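Local coordinates for RagB/SusD domain protein (Flavobacterium johnsoniae, PDB 5J90) that binds chitin as a SusD-like protein and probably helps deliver chitin fragments for uptake at the outer membrane of Flavobacterium johnsoniae, at residues G31-M36 with S182-T187; R175-E180 with A231-V236; E197-F202 with D242-V247; R207-M212 with A332-F337. All blocks are in the same frame, centred on the assembly; numbering follows the deposited sequence.

Overall arrangement
From the N terminus, the chain first reaches residues 31-36, which contact 1 joins to residues 182-187 across 145 intervening residues. That loop is still open when helix 154-177 ends in the first half of contact 2, whose partner, 231-236, follows helix 219-231; contacts 1 and 2 therefore cross. Helix 196-213 then supplies both 197-202 to contact 3 and 207-212 to contact 4. Contact 2 closes before contact 3 does at 242-247, and contact 4, reaching 332-337, closes last, so contacts 2, 3 and 4 cross one another. Together they tie the N-terminal helix, strand 244-247 and helix 332-344 to the helical bundle around helix 196-213.

Contact 1. Residues G31-M36 with S182-T187; sequences GGFAPM and STFEST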
loop_
_atom_site.group_PDB
_atom_site.type_symbol
_atom_site.label_atom_id
_atom_site.label_comp_id
_atom_site.label_asym_id
_atom_site.label_seq_id
_atom_site.Cartn_x
_atom_site.Cartn_y
_atom_site.Cartn_z
ATOM N N GLY A 31 -20.484 15.823 31.948
ATOM C CA GLY A 31 -19.119 16.029 32.402
ATOM C C GLY A 31 -18.062 15.368 31.533
ATOM O O GLY A 31 -16.882 15.729 31.579
ATOM N N GLY A 32 -18.483 14.398 30.731
ATOM C CA GLY A 32 -17.556 13.675 29.878
ATOM C C GLY A 32 -17.093 14.473 28.670
ATOM O O GLY A 32 -16.068 14.148 28.057
ATOM N N PHE A 33 -17.838 15.517 28.316
ATOM C CA PHE A 33 -17.507 16.283 27.121
ATOM C C PHE A 33 -16.269 17.163 27.255
ATOM O O PHE A 33 -15.479 17.274 26.314
ATOM C CB PHE A 33 -18.719 17.083 26.638
ATOM C CG PHE A 33 -19.757 16.234 25.970
ATOM C CD1 PHE A 33 -20.779 15.655 26.704
ATOM C CD2 PHE A 33 -19.697 15.996 24.605
ATOM C CE1 PHE A 33 -21.729 14.861 26.087
ATOM C CE2 PHE A 33 -20.646 15.206 23.979
ATOM C CZ PHE A 33 -21.666 14.635 24.721
ATOM N N ALA A 34 -16.071 17.773 28.424
ATOM C CA ALA A 34 -14.954 18.697 28.594
ATOM C C ALA A 34 -13.589 18.078 28.283
ATOM O O ALA A 34 -12.791 18.684 27.570
ATOM C CB ALA A 34 -14.975 19.329 29.993
ATOM N N PRO A 35 -13.306 16.877 28.820
ATOM C CA PRO A 35 -12.003 16.276 28.499
ATOM C C PRO A 35 -11.864 15.908 27.016
ATOM O O PRO A 35 -10.739 15.869 26.524
ATOM C CB PRO A 35 -11.954 15.009 29.361
ATOM C CG PRO A 35 -13.078 15.112 30.330
ATOM C CD PRO A 35 -14.061 16.122 29.837
ATOM N N MET A 36 -12.967 15.632 26.325
ATOM C CA MET A 36 -12.888 15.425 24.871
ATOM C C MET A 36 -12.491 16.728 24.177
ATOM O O MET A 36 -11.525 16.768 23.413
ATOM C CB MET A 36 -14.204 14.885 24.308
ATOM C CG MET A 36 -14.642 13.588 24.952
ATOM S SD MET A 36 -16.085 12.834 24.155
ATOM C CE MET A 36 -15.324 12.189 22.651
ATOM N N SER A 182 -32.347 22.494 21.579
ATOM C CA SER A 182 -31.081 21.912 22.020
ATOM C C SER A 182 -30.954 21.869 23.537
ATOM O O SER A 182 -31.392 22.784 24.236
ATOM C CB SER A 182 -29.894 22.686 21.453
ATOM O OG SER A 182 -28.677 22.173 21.984
ATOM N N THR A 183 -30.343 20.802 24.036
ATOM C CA THR A 183 -30.007 20.705 25.448
ATOM C C THR A 183 -28.490 20.655 25.630
ATOM O O THR A 183 -27.997 20.136 26.633
ATOM C CB THR A 183 -30.657 19.467 26.100
ATOM O OG1 THR A 183 -30.394 18.299 25.311
ATOM C CG2 THR A 183 -32.166 19.660 26.204
ATOM N N PHE A 184 -27.758 21.223 24.672
ATOM C CA PHE A 184 -26.296 21.100 24.644
ATOM C C PHE A 184 -25.530 22.417 24.803
ATOM O O PHE A 184 -24.314 22.407 24.956
ATOM C CB PHE A 184 -25.865 20.390 23.347
ATOM C CG PHE A 184 -24.436 19.885 23.350
ATOM C CD1 PHE A 184 -24.010 18.947 24.278
ATOM C CD2 PHE A 184 -23.533 20.331 22.394
ATOM C CE1 PHE A 184 -22.696 18.468 24.259
ATOM C CE2 PHE A 184 -22.226 19.853 22.369
ATOM C CZ PHE A 184 -21.807 18.933 23.308
ATOM N N GLU A 185 -26.219 23.557 24.784
ATOM C CA GLU A 185 -25.489 24.826 24.783
ATOM C C GLU A 185 -24.529 24.998 25.969
ATOM O O GLU A 185 -23.382 25.405 25.786
ATOM C CB GLU A 185 -26.421 26.046 24.676
ATOM C CG GLU A 185 -25.632 27.348 24.644
ATOM C CD GLU A 185 -26.464 28.573 24.316
ATOM O OE1 GLU A 185 -27.700 28.456 24.178
ATOM O OE2 GLU A 185 -25.860 29.659 24.193
ATOM N N SER A 186 -24.988 24.674 27.173
ATOM C CA SER A 186 -24.158 24.864 28.364
ATOM C C SER A 186 -22.947 23.931 28.410
ATOM O O SER A 186 -21.982 24.188 29.131
ATOM C CB SER A 186 -24.989 24.727 29.645
ATOM O OG SER A 186 -25.525 23.425 29.786
ATOM N N THR A 187 -22.997 22.856 27.628
ATOM C CA THR A 187 -21.911 21.876 27.595
ATOM C C THR A 187 -20.957 22.117 26.419
ATOM O O THR A 187 -19.772 21.780 26.488
ATOM C CB THR A 187 -22.474 20.450 27.515
ATOM O OG1 THR A 187 -23.361 20.216 28.619
ATOM C CG2 THR A 187 -21.362 19.420 27.548
#
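Phe184 drives the edge of its ring into the face of Phe33, a T-shaped pair with centroids 5.1 Å apart and planes at 70°. The leading atoms are at the far end of the Phe184 ring: CE1 sits over the centre of the Phe33 ring, and CZ comes within 3.8 Å of Phe33 CD2. Phe184 can reach this far because its CG is anti to the backbone N (chi1 -165°), carrying the ring across to helix 33-37. Thr187 approaches differently. Its side chain lies at about a right angle to that of Phe33, and its methyl CG2 meets Phe33 CB at 3.6 Å while also nearing CG and CD1. The base of the phenylalanine is thus met by a methyl group and its ring by another ring. Behind Phe184 the loop is folded by an ST turn, Phe184 N donating to Ser182 OG at 3.0 Å. Ile104 and Leu122, from helices 83-108 and 113-134, also touch Phe33, and Leu118 touches Phe184. The chemistry is wholly apolar between the two segments: carbon meets carbon, so the loop is held to the N-terminal helix by ring and methyl shape, with polar bonds shaping the loop itself.

Contact 2. Residues R175-E180 with A231-V236; sequences RIDAGE and AQKFGV. With EDO (1,2-ethanediol), chain F.
Lys233 starts with CG between its own backbone N and carbonyl carbon (chi1 70°), runs straight through chi2 and bends at chi3 (-63°), a course that turns its ammonium toward Asp177. The aspartate, with CG anti to its carbonyl carbon, comes from the opposite direction, and the two form a salt bridge of 2.9 Å between Lys233 NZ and Asp177 OD1. NZ meets the oxygen on its syn side but 32° out of the carboxylate plane. Beside this exposed ion pair, Ile176 and Phe234 make the apolar half of the contact. Ile176 CD1 touches Phe234 CE2 at 3.8 Å, and its other branch, CG2, lies equally near Phe234 CZ, so two methyls of Ile176 meet neighbouring atoms at the end of the ring, obliquely and on the side away from Lys233 CG. Lys233 CG lies over the centre of one face of that ring, linking the two pairs. Phe234 N donates to Gln232 OE1 at 2.9 Å, within a type I turn from Gln232 to Gly235. Farther along, Val236 N donates to O2 of a 1,2-ethanediol, probably a crystallisation additive. Phe234 O accepts from Arg201 NE, fastening the turn to helix 196-213. On the opposing segment, Gly179 takes a positive phi and its N-H bonds to Ile176 O, while Glu180 N bonds to Arg175 O: the Schellman motif that ends helix 154-177.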
loop_
_atom_site.group_PDB
_atom_site.type_symbol
_atom_site.label_atom_id
_atom_site.label_comp_id
_atom_site.label_asym_id
_atom_site.label_seq_id
_atom_site.Cartn_x
_atom_site.Cartn_y
_atom_site.Cartn_z
ATOM N N ARG A 175 -34.035 15.313 15.229
ATOM C CA ARG A 175 -34.405 16.285 16.252
ATOM C C ARG A 175 -34.565 17.690 15.687
ATOM O O ARG A 175 -35.468 18.427 16.088
ATOM C CB ARG A 175 -33.393 16.250 17.398
ATOM C CG ARG A 175 -33.439 14.928 18.141
ATOM C CD ARG A 175 -32.322 14.785 19.156
ATOM N NE ARG A 175 -32.343 13.453 19.743
ATOM C CZ ARG A 175 -32.830 13.163 20.945
ATOM N NH1 ARG A 175 -33.313 14.123 21.725
ATOM N NH2 ARG A 175 -32.810 11.908 21.370
ATOM N N ILE A 176 -33.702 18.065 14.749
ATOM C CA ILE A 176 -33.822 19.356 14.096
ATOM C C ILE A 176 -35.135 19.449 13.324
ATOM O O ILE A 176 -35.850 20.454 13.415
ATOM C CB ILE A 176 -32.643 19.619 13.141
ATOM C CG1 ILE A 176 -31.333 19.662 13.927
ATOM C CG2 ILE A 176 -32.854 20.916 12.355
ATOM C CD1 ILE A 176 -30.104 19.422 13.074
ATOM N N ASP A 177 -35.455 18.393 12.578
ATOM C CA ASP A 177 -36.671 18.358 11.762
ATOM C C ASP A 177 -37.913 18.488 12.639
ATOM O O ASP A 177 -38.931 19.048 12.216
ATOM C CB ASP A 177 -36.745 17.064 10.949
ATOM C CG ASP A 177 -35.766 17.036 9.786
ATOM O OD1 ASP A 177 -35.192 18.093 9.445
ATOM O OD2 ASP A 177 -35.594 15.947 9.196
ATOM N N ALA A 178 -37.822 17.969 13.858
ATOM C CA ALA A 178 -38.940 17.988 14.802
ATOM C C ALA A 178 -39.015 19.288 15.602
ATOM O O ALA A 178 -39.948 19.487 16.380
ATOM C CB ALA A 178 -38.864 16.791 15.739
ATOM N N GLY A 179 -38.039 20.171 15.411
ATOM C CA GLY A 179 -38.017 21.449 16.105
ATOM C C GLY A 179 -37.688 21.325 17.581
ATOM O O GLY A 179 -38.030 22.200 18.379
ATOM N N GLU A 180 -37.007 20.244 17.944
ATOM C CA GLU A 180 -36.643 19.993 19.331
ATOM C C GLU A 180 -35.519 20.923 19.778
ATOM O O GLU A 180 -34.446 20.944 19.176
ATOM C CB GLU A 180 -36.214 18.534 19.496
ATOM C CG GLU A 180 -35.866 18.142 20.911
ATOM C CD GLU A 180 -35.396 16.707 21.004
ATOM O OE1 GLU A 180 -36.177 15.798 20.650
ATOM O OE2 GLU A 180 -34.242 16.487 21.423
ATOM N N ALA A 231 -24.486 15.871 -0.193
ATOM C CA ALA A 231 -25.911 15.654 -0.465
ATOM C C ALA A 231 -26.813 15.812 0.760
ATOM O O ALA A 231 -28.024 16.037 0.620
ATOM C CB ALA A 231 -26.123 14.273 -1.089
ATOM N N GLN A 232 -26.245 15.667 1.957
ATOM C CA GLN A 232 -27.024 15.776 3.185
ATOM C C GLN A 232 -27.693 17.146 3.212
ATOM O O GLN A 232 -27.136 18.121 2.710
ATOM C CB GLN A 232 -26.115 15.572 4.409
ATOM C CG GLN A 232 -26.820 15.044 5.655
ATOM C CD GLN A 232 -27.479 16.124 6.503
ATOM O OE1 GLN A 232 -27.062 17.282 6.505
ATOM N NE2 GLN A 232 -28.518 15.735 7.240
ATOM N N LYS A 233 -28.876 17.221 3.808
ATOM C CA LYS A 233 -29.686 18.438 3.701
ATOM C C LYS A 233 -29.024 19.720 4.210
ATOM O O LYS A 233 -29.387 20.814 3.770
ATOM C CB LYS A 233 -31.075 18.255 4.327
ATOM C CG LYS A 233 -31.079 18.137 5.831
ATOM C CD LYS A 233 -32.478 17.832 6.358
ATOM C CE LYS A 233 -33.451 18.947 6.066
ATOM N NZ LYS A 233 -34.802 18.618 6.623
ATOM N N PHE A 234 -28.053 19.602 5.118
ATOM C CA PHE A 234 -27.352 20.777 5.625
ATOM C C PHE A 234 -26.005 21.016 4.936
ATOM O O PHE A 234 -25.371 22.063 5.121
ATOM C CB PHE A 234 -27.198 20.697 7.149
ATOM C CG PHE A 234 -28.506 20.522 7.869
ATOM C CD1 PHE A 234 -29.517 21.459 7.712
ATOM C CD2 PHE A 234 -28.747 19.419 8.669
ATOM C CE1 PHE A 234 -30.730 21.307 8.358
ATOM C CE2 PHE A 234 -29.959 19.263 9.316
ATOM C CZ PHE A 234 -30.953 20.210 9.155
ATOM N N GLY A 235 -25.585 20.042 4.131
ATOM C CA GLY A 235 -24.333 20.135 3.393
ATOM C C GLY A 235 -23.096 20.336 4.249
ATOM O O GLY A 235 -23.080 20.019 5.442
ATOM N N VAL A 236 -22.050 20.859 3.622
ATOM C CA VAL A 236 -20.784 21.068 4.319
ATOM C C VAL A 236 -20.575 22.553 4.650
ATOM O O VAL A 236 -21.396 23.412 4.287
ATOM C CB VAL A 236 -19.588 20.461 3.543
ATOM C CG1 VAL A 236 -19.773 18.945 3.382
ATOM C CG2 VAL A 236 -19.386 21.145 2.183
HETATM C C1 EDO F . -23.134 23.263 -0.226
HETATM O O1 EDO F . -24.250 23.596 0.608
HETATM C C2 EDO F . -22.182 22.344 0.530
HETATM O O2 EDO F . -22.787 21.066 0.736
#

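Contact 3. Residues E197-F202 with D242-V247; sequences ESWVRF and DSFKIV
Phe244 and Phe202 stack at the heart of an aromatic cluster, completed by Trp199, that fixes strand 244-247 against helix 196-213. Followed outward, Phe244 first places CB over the face of the Phe202 ring, a CH-pi contact 3.9 Å from the ring centroid. CG comes next, above the centre of the same ring and 3.5 Å from Phe202 CZ. One flank then continues over Phe202, with Phe244 CD1 3.5 Å from Phe202 CD2, while CD2 and CE2 on the other flank stay near Phe202 CZ, and the tip, Phe244 CZ, lies 3.8 Å from Phe202 CE2. The planes differ by only 1° in this offset stack. At the outer rim Phe244 CE1 meets Trp199 CH2 at 3.8 Å, where the phenylalanine edge is turned toward the indole face in an offset edge-to-face pair with planes at 74°. Phe244 points CG anti to its backbone N (chi1 -171°), which sends the ring off the strand so that its face lies on Phe202 and its CE1 edge on Trp199. A leucine in place of Phe202 would probably leave one face of Phe244 without its flat partner and open a gap between strand and helix. The indole N-H of Trp199 is bound elsewhere, by Asp188. Just before the strand, the Asp242 carboxylate lies by Arg201 CD but forms no salt bridge with the guanidinium; its OD2 accepts from the backbone N-H groups of Leu238 and Val239. Water instead bridges the charges: one molecule takes an N-H from Arg201 NH1 at 2.9 Å and donates to Asp242 OD1 at 2.7 Å.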
loop_
_atom_site.group_PDB
_atom_site.type_symbol
_atom_site.label_atom_id
_atom_site.label_comp_id
_atom_site.label_asym_id
_atom_site.label_seq_id
_atom_site.Cartn_x
_atom_site.Cartn_y
_atom_site.Cartn_z
ATOM N N GLU A 197 -27.780 21.765 14.139
ATOM C CA GLU A 197 -27.565 21.905 12.704
ATOM C C GLU A 197 -26.090 22.169 12.376
ATOM O O GLU A 197 -25.569 21.624 11.397
ATOM C CB GLU A 197 -28.460 23.020 12.151
ATOM C CG GLU A 197 -28.334 23.229 10.651
ATOM C CD GLU A 197 -29.195 24.370 10.144
ATOM O OE1 GLU A 197 -30.167 24.743 10.842
ATOM O OE2 GLU A 197 -28.889 24.899 9.058
ATOM N N SER A 198 -25.412 22.972 13.200
ATOM C CA SER A 198 -23.998 23.254 12.978
ATOM C C SER A 198 -23.134 22.026 13.263
ATOM O O SER A 198 -22.130 21.792 12.586
ATOM C CB SER A 198 -23.547 24.427 13.837
ATOM O OG SER A 198 -24.249 25.596 13.445
ATOM N N TRP A 199 -23.527 21.240 14.259
ATOM C CA TRP A 199 -22.850 19.986 14.539
ATOM C C TRP A 199 -23.017 18.993 13.381
ATOM O O TRP A 199 -22.075 18.276 13.032
ATOM C CB TRP A 199 -23.333 19.412 15.873
ATOM C CG TRP A 199 -22.583 19.998 17.038
ATOM C CD1 TRP A 199 -22.933 21.092 17.786
ATOM C CD2 TRP A 199 -21.340 19.529 17.568
ATOM N NE1 TRP A 199 -21.985 21.319 18.757
ATOM C CE2 TRP A 199 -20.994 20.377 18.641
ATOM C CE3 TRP A 199 -20.485 18.469 17.242
ATOM C CZ2 TRP A 199 -19.832 20.196 19.391
ATOM C CZ3 TRP A 199 -19.332 18.292 17.987
ATOM C CH2 TRP A 199 -19.018 19.152 19.049
ATOM N N VAL A 200 -24.194 18.954 12.768
ATOM C CA VAL A 200 -24.407 18.060 11.632
ATOM C C VAL A 200 -23.578 18.523 10.437
ATOM O O VAL A 200 -22.948 17.706 9.758
ATOM C CB VAL A 200 -25.902 17.949 11.250
ATOM C CG1 VAL A 200 -26.064 17.186 9.932
ATOM C CG2 VAL A 200 -26.685 17.271 12.369
ATOM N N ARG A 201 -23.531 19.831 10.204
ATOM C CA ARG A 201 -22.757 20.378 9.101
ATOM C C ARG A 201 -21.268 20.067 9.297
ATOM O O ARG A 201 -20.550 19.766 8.330
ATOM C CB ARG A 201 -23.031 21.887 8.968
ATOM C CG ARG A 201 -22.431 22.536 7.738
ATOM C CD ARG A 201 -23.016 23.936 7.506
ATOM N NE ARG A 201 -24.436 23.896 7.162
ATOM C CZ ARG A 201 -25.419 24.373 7.922
ATOM N NH1 ARG A 201 -25.158 24.930 9.102
ATOM N NH2 ARG A 201 -26.674 24.301 7.495
ATOM N N PHE A 202 -20.805 20.117 10.545
ATOM C CA PHE A 202 -19.433 19.720 10.853
ATOM C C PHE A 202 -19.250 18.231 10.552
ATOM O O PHE A 202 -18.296 17.852 9.866
ATOM C CB PHE A 202 -19.063 20.044 12.310
ATOM C CG PHE A 202 -17.772 19.405 12.767
ATOM C CD1 PHE A 202 -16.608 19.530 12.017
ATOM C CD2 PHE A 202 -17.724 18.675 13.945
ATOM C CE1 PHE A 202 -15.418 18.931 12.430
ATOM C CE2 PHE A 202 -16.535 18.081 14.363
ATOM C CZ PHE A 202 -15.395 18.213 13.611
ATOM N N ASP A 242 -19.154 28.551 10.323
ATOM C CA ASP A 242 -19.374 27.101 10.291
ATOM C C ASP A 242 -18.153 26.306 10.759
ATOM O O ASP A 242 -18.254 25.087 10.976
ATOM C CB ASP A 242 -19.740 26.623 8.876
ATOM C CG ASP A 242 -21.046 27.200 8.361
ATOM O OD1 ASP A 242 -21.931 27.558 9.172
ATOM O OD2 ASP A 242 -21.180 27.248 7.117
ATOM N N SER A 243 -17.010 26.973 10.890
ATOM C CA SER A 243 -15.755 26.298 11.224
ATOM C C SER A 243 -15.826 25.584 12.569
ATOM O O SER A 243 -16.529 26.017 13.483
ATOM C CB SER A 243 -14.595 27.295 11.250
ATOM O OG SER A 243 -14.418 27.924 9.990
ATOM N N PHE A 244 -15.082 24.488 12.691
ATOM C CA PHE A 244 -14.995 23.760 13.952
ATOM C C PHE A 244 -13.794 24.260 14.739
ATOM O O PHE A 244 -12.653 24.220 14.264
ATOM C CB PHE A 244 -14.889 22.246 13.728
ATOM C CG PHE A 244 -15.011 21.458 14.994
ATOM C CD1 PHE A 244 -16.224 21.377 15.655
ATOM C CD2 PHE A 244 -13.909 20.824 15.545
ATOM C CE1 PHE A 244 -16.343 20.667 16.840
ATOM C CE2 PHE A 244 -14.026 20.116 16.734
ATOM C CZ PHE A 244 -15.245 20.042 17.374
ATOM N N LYS A 245 -14.063 24.753 15.943
ATOM C CA LYS A 245 -13.017 25.301 16.803
ATOM C C LYS A 245 -13.353 25.010 18.257
ATOM O O LYS A 245 -14.526 24.863 18.626
ATOM C CB LYS A 245 -12.874 26.813 16.595
ATOM C CG LYS A 245 -14.124 27.618 16.954
ATOM C CD LYS A 245 -13.927 29.099 16.646
ATOM C CE LYS A 245 -15.180 29.900 16.916
ATOM N NZ LYS A 245 -14.979 31.324 16.489
ATOM N N ILE A 246 -12.315 24.913 19.077
ATOM C CA ILE A 246 -12.492 24.867 20.515
ATOM C C ILE A 246 -12.390 26.286 21.047
ATOM O O ILE A 246 -11.398 26.973 20.816
ATOM C CB ILE A 246 -11.418 23.996 21.192
ATOM C CG1 ILE A 246 -11.326 22.621 20.510
ATOM C CG2 ILE A 246 -11.715 23.874 22.688
ATOM C CD1 ILE A 246 -12.593 21.788 20.593
ATOM N N VAL A 247 -13.443 26.730 21.725
ATOM C CA VAL A 247 -13.435 28.031 22.380
ATOM C C VAL A 247 -13.201 27.769 23.859
ATOM O O VAL A 247 -14.122 27.396 24.588
ATOM C CB VAL A 247 -14.771 28.762 22.158
ATOM C CG1 VAL A 247 -14.760 30.113 22.861
ATOM C CG2 VAL A 247 -15.043 28.941 20.661
HETATM O O HOH W 1 -20.832 23.708 10.869
HETATM O O HOH W 2 -22.867 25.563 10.786
#

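Contact 4. Residues R207-M212 with A332-F337; sequences RLRLAM and AAEAYF
Glu334 reaches from helix 332-344 to Arg209 of helix 196-213, but the segment begins two residues earlier, at Ala332, whose backbone N bonds to Ser243 OG and ties the start of the helix to contact 3. Ala333 faces elsewhere, against Ser364 of helix 353-368. Glu334 then carries the contact. Its chain is extended, with CG anti to the backbone N, and ends in a carboxylate nearly coplanar with the guanidinium, the planes 9° apart. Arg209 grips it side-on with two straight bonds: NE donates to Glu334 OE2 at 2.8 Å and NH2 to Glu334 OE1 at 2.8 Å, both at 169° and both on syn lone pairs. The bend at chi3 of Arg209 (-77°) presents this edge. Since both residues are buried, each charge is likely to be stabilised by the other; His128 bonds NH1 of the arginine. A methionine in place of Arg209 would probably leave the buried Glu334 carboxylate without its countercharge and both bonds. At Ala335 the contact is only van der Waals: Leu208 CD2 lies 4.2 Å from Ala335 O, and the Leu208 and Ala335 CA atoms are 7.9 Å apart, consistent with the small alanine side chain. Tyr336 and Phe337 turn to helix 353-368. This helix pair, joined by a buried bidentate salt bridge, is consistent with the TPR-related helical scaffold of SusD-like proteins.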
loop_
_atom_site.group_PDB
_atom_site.type_symbol
_atom_site.label_atom_id
_atom_site.label_comp_id
_atom_site.label_asym_id
_atom_site.label_seq_id
_atom_site.Cartn_x
_atom_site.Cartn_y
_atom_site.Cartn_z
ATOM N N ARG A 207 -16.904 13.930 7.369
ATOM C CA ARG A 207 -17.075 12.811 6.445
ATOM C C ARG A 207 -16.357 13.078 5.117
ATOM O O ARG A 207 -15.697 12.199 4.576
ATOM C CB ARG A 207 -18.557 12.529 6.165
ATOM C CG ARG A 207 -18.744 11.319 5.241
ATOM C CD ARG A 207 -20.185 11.137 4.729
ATOM N NE ARG A 207 -21.166 11.182 5.805
ATOM C CZ ARG A 207 -21.383 10.212 6.688
ATOM N NH1 ARG A 207 -20.690 9.076 6.645
ATOM N NH2 ARG A 207 -22.298 10.395 7.641
ATOM N N LEU A 208 -16.499 14.291 4.590
ATOM C CA LEU A 208 -15.842 14.640 3.338
ATOM C C LEU A 208 -14.319 14.559 3.443
ATOM O O LEU A 208 -13.655 14.047 2.530
ATOM C CB LEU A 208 -16.303 16.031 2.866
ATOM C CG LEU A 208 -15.731 16.551 1.542
ATOM C CD1 LEU A 208 -16.075 15.616 0.375
ATOM C CD2 LEU A 208 -16.242 17.963 1.268
ATOM N N ARG A 209 -13.760 15.037 4.556
ATOM C CA ARG A 209 -12.330 14.895 4.804
ATOM C C ARG A 209 -11.906 13.424 4.787
ATOM O O ARG A 209 -10.926 13.059 4.132
ATOM C CB ARG A 209 -11.957 15.537 6.148
ATOM C CG ARG A 209 -10.517 15.237 6.564
ATOM C CD ARG A 209 -10.222 15.650 8.001
ATOM N NE ARG A 209 -10.039 17.098 8.128
ATOM C CZ ARG A 209 -9.749 17.698 9.276
ATOM N NH1 ARG A 209 -9.627 16.979 10.383
ATOM N NH2 ARG A 209 -9.592 19.017 9.318
ATOM N N LEU A 210 -12.635 12.591 5.517
ATOM C CA LEU A 210 -12.277 11.172 5.616
ATOM C C LEU A 210 -12.447 10.457 4.273
ATOM O O LEU A 210 -11.660 9.564 3.920
ATOM C CB LEU A 210 -13.086 10.475 6.715
ATOM C CG LEU A 210 -12.853 11.010 8.127
ATOM C CD1 LEU A 210 -13.740 10.272 9.122
ATOM C CD2 LEU A 210 -11.392 10.942 8.532
ATOM N N ALA A 211 -13.454 10.873 3.509
ATOM C CA ALA A 211 -13.675 10.319 2.181
ATOM C C ALA A 211 -12.504 10.624 1.243
ATOM O O ALA A 211 -11.990 9.733 0.565
ATOM C CB ALA A 211 -14.985 10.843 1.613
ATOM N N MET A 212 -12.046 11.874 1.214
ATOM C CA MET A 212 -10.949 12.211 0.323
ATOM C C MET A 212 -9.667 11.509 0.759
ATOM O O MET A 212 -8.849 11.130 -0.082
ATOM C CB MET A 212 -10.745 13.730 0.235
ATOM C CG MET A 212 -10.069 14.170 -1.061
ATOM S SD MET A 212 -11.076 13.848 -2.540
ATOM C CE MET A 212 -12.431 14.987 -2.253
ATOM N N ALA A 332 -13.742 26.501 7.428
ATOM C CA ALA A 332 -14.597 26.454 6.255
ATOM C C ALA A 332 -13.794 26.376 4.950
ATOM O O ALA A 332 -14.228 25.726 3.998
ATOM C CB ALA A 332 -15.543 27.659 6.249
ATOM N N ALA A 333 -12.633 27.022 4.895
ATOM C CA ALA A 333 -11.822 26.982 3.675
ATOM C C ALA A 333 -11.529 25.548 3.235
ATOM O O ALA A 333 -11.580 25.237 2.042
ATOM C CB ALA A 333 -10.525 27.756 3.853
ATOM N N GLU A 334 -11.249 24.672 4.197
ATOM C CA GLU A 334 -10.960 23.278 3.886
ATOM C C GLU A 334 -12.122 22.616 3.154
ATOM O O GLU A 334 -11.905 21.805 2.259
ATOM C CB GLU A 334 -10.648 22.487 5.161
ATOM C CG GLU A 334 -10.388 21.007 4.864
ATOM C CD GLU A 334 -10.011 20.173 6.072
ATOM O OE1 GLU A 334 -9.634 20.738 7.122
ATOM O OE2 GLU A 334 -10.083 18.929 5.955
ATOM N N ALA A 335 -13.354 22.942 3.532
ATOM C CA ALA A 335 -14.509 22.368 2.849
ATOM C C ALA A 335 -14.522 22.741 1.361
ATOM O O ALA A 335 -14.853 21.905 0.510
ATOM C CB ALA A 335 -15.797 22.794 3.531
ATOM N N TYR A 336 -14.166 23.985 1.041
ATOM C CA TYR A 336 -14.078 24.395 -0.355
ATOM C C TYR A 336 -12.969 23.664 -1.097
ATOM O O TYR A 336 -13.158 23.270 -2.252
ATOM C CB TYR A 336 -13.873 25.906 -0.473
ATOM C CG TYR A 336 -15.111 26.707 -0.141
ATOM C CD1 TYR A 336 -15.262 27.306 1.104
ATOM C CD2 TYR A 336 -16.137 26.853 -1.075
ATOM C CE1 TYR A 336 -16.397 28.047 1.411
ATOM C CE2 TYR A 336 -17.275 27.580 -0.773
ATOM C CZ TYR A 336 -17.400 28.169 0.465
ATOM O OH TYR A 336 -18.537 28.889 0.756
ATOM N N PHE A 337 -11.811 23.475 -0.462
ATOM C CA PHE A 337 -10.704 22.797 -1.131
ATOM C C PHE A 337 -10.960 21.296 -1.279
ATOM O O PHE A 337 -10.511 20.682 -2.250
ATOM C CB PHE A 337 -9.378 23.072 -0.416
ATOM C CG PHE A 337 -8.971 24.528 -0.435
ATOM C CD1 PHE A 337 -8.883 25.225 -1.637
ATOM C CD2 PHE A 337 -8.698 25.203 0.744
ATOM C CE1 PHE A 337 -8.515 26.578 -1.657
ATOM C CE2 PHE A 337 -8.335 26.546 0.723
ATOM C CZ PHE A 337 -8.238 27.226 -0.476
#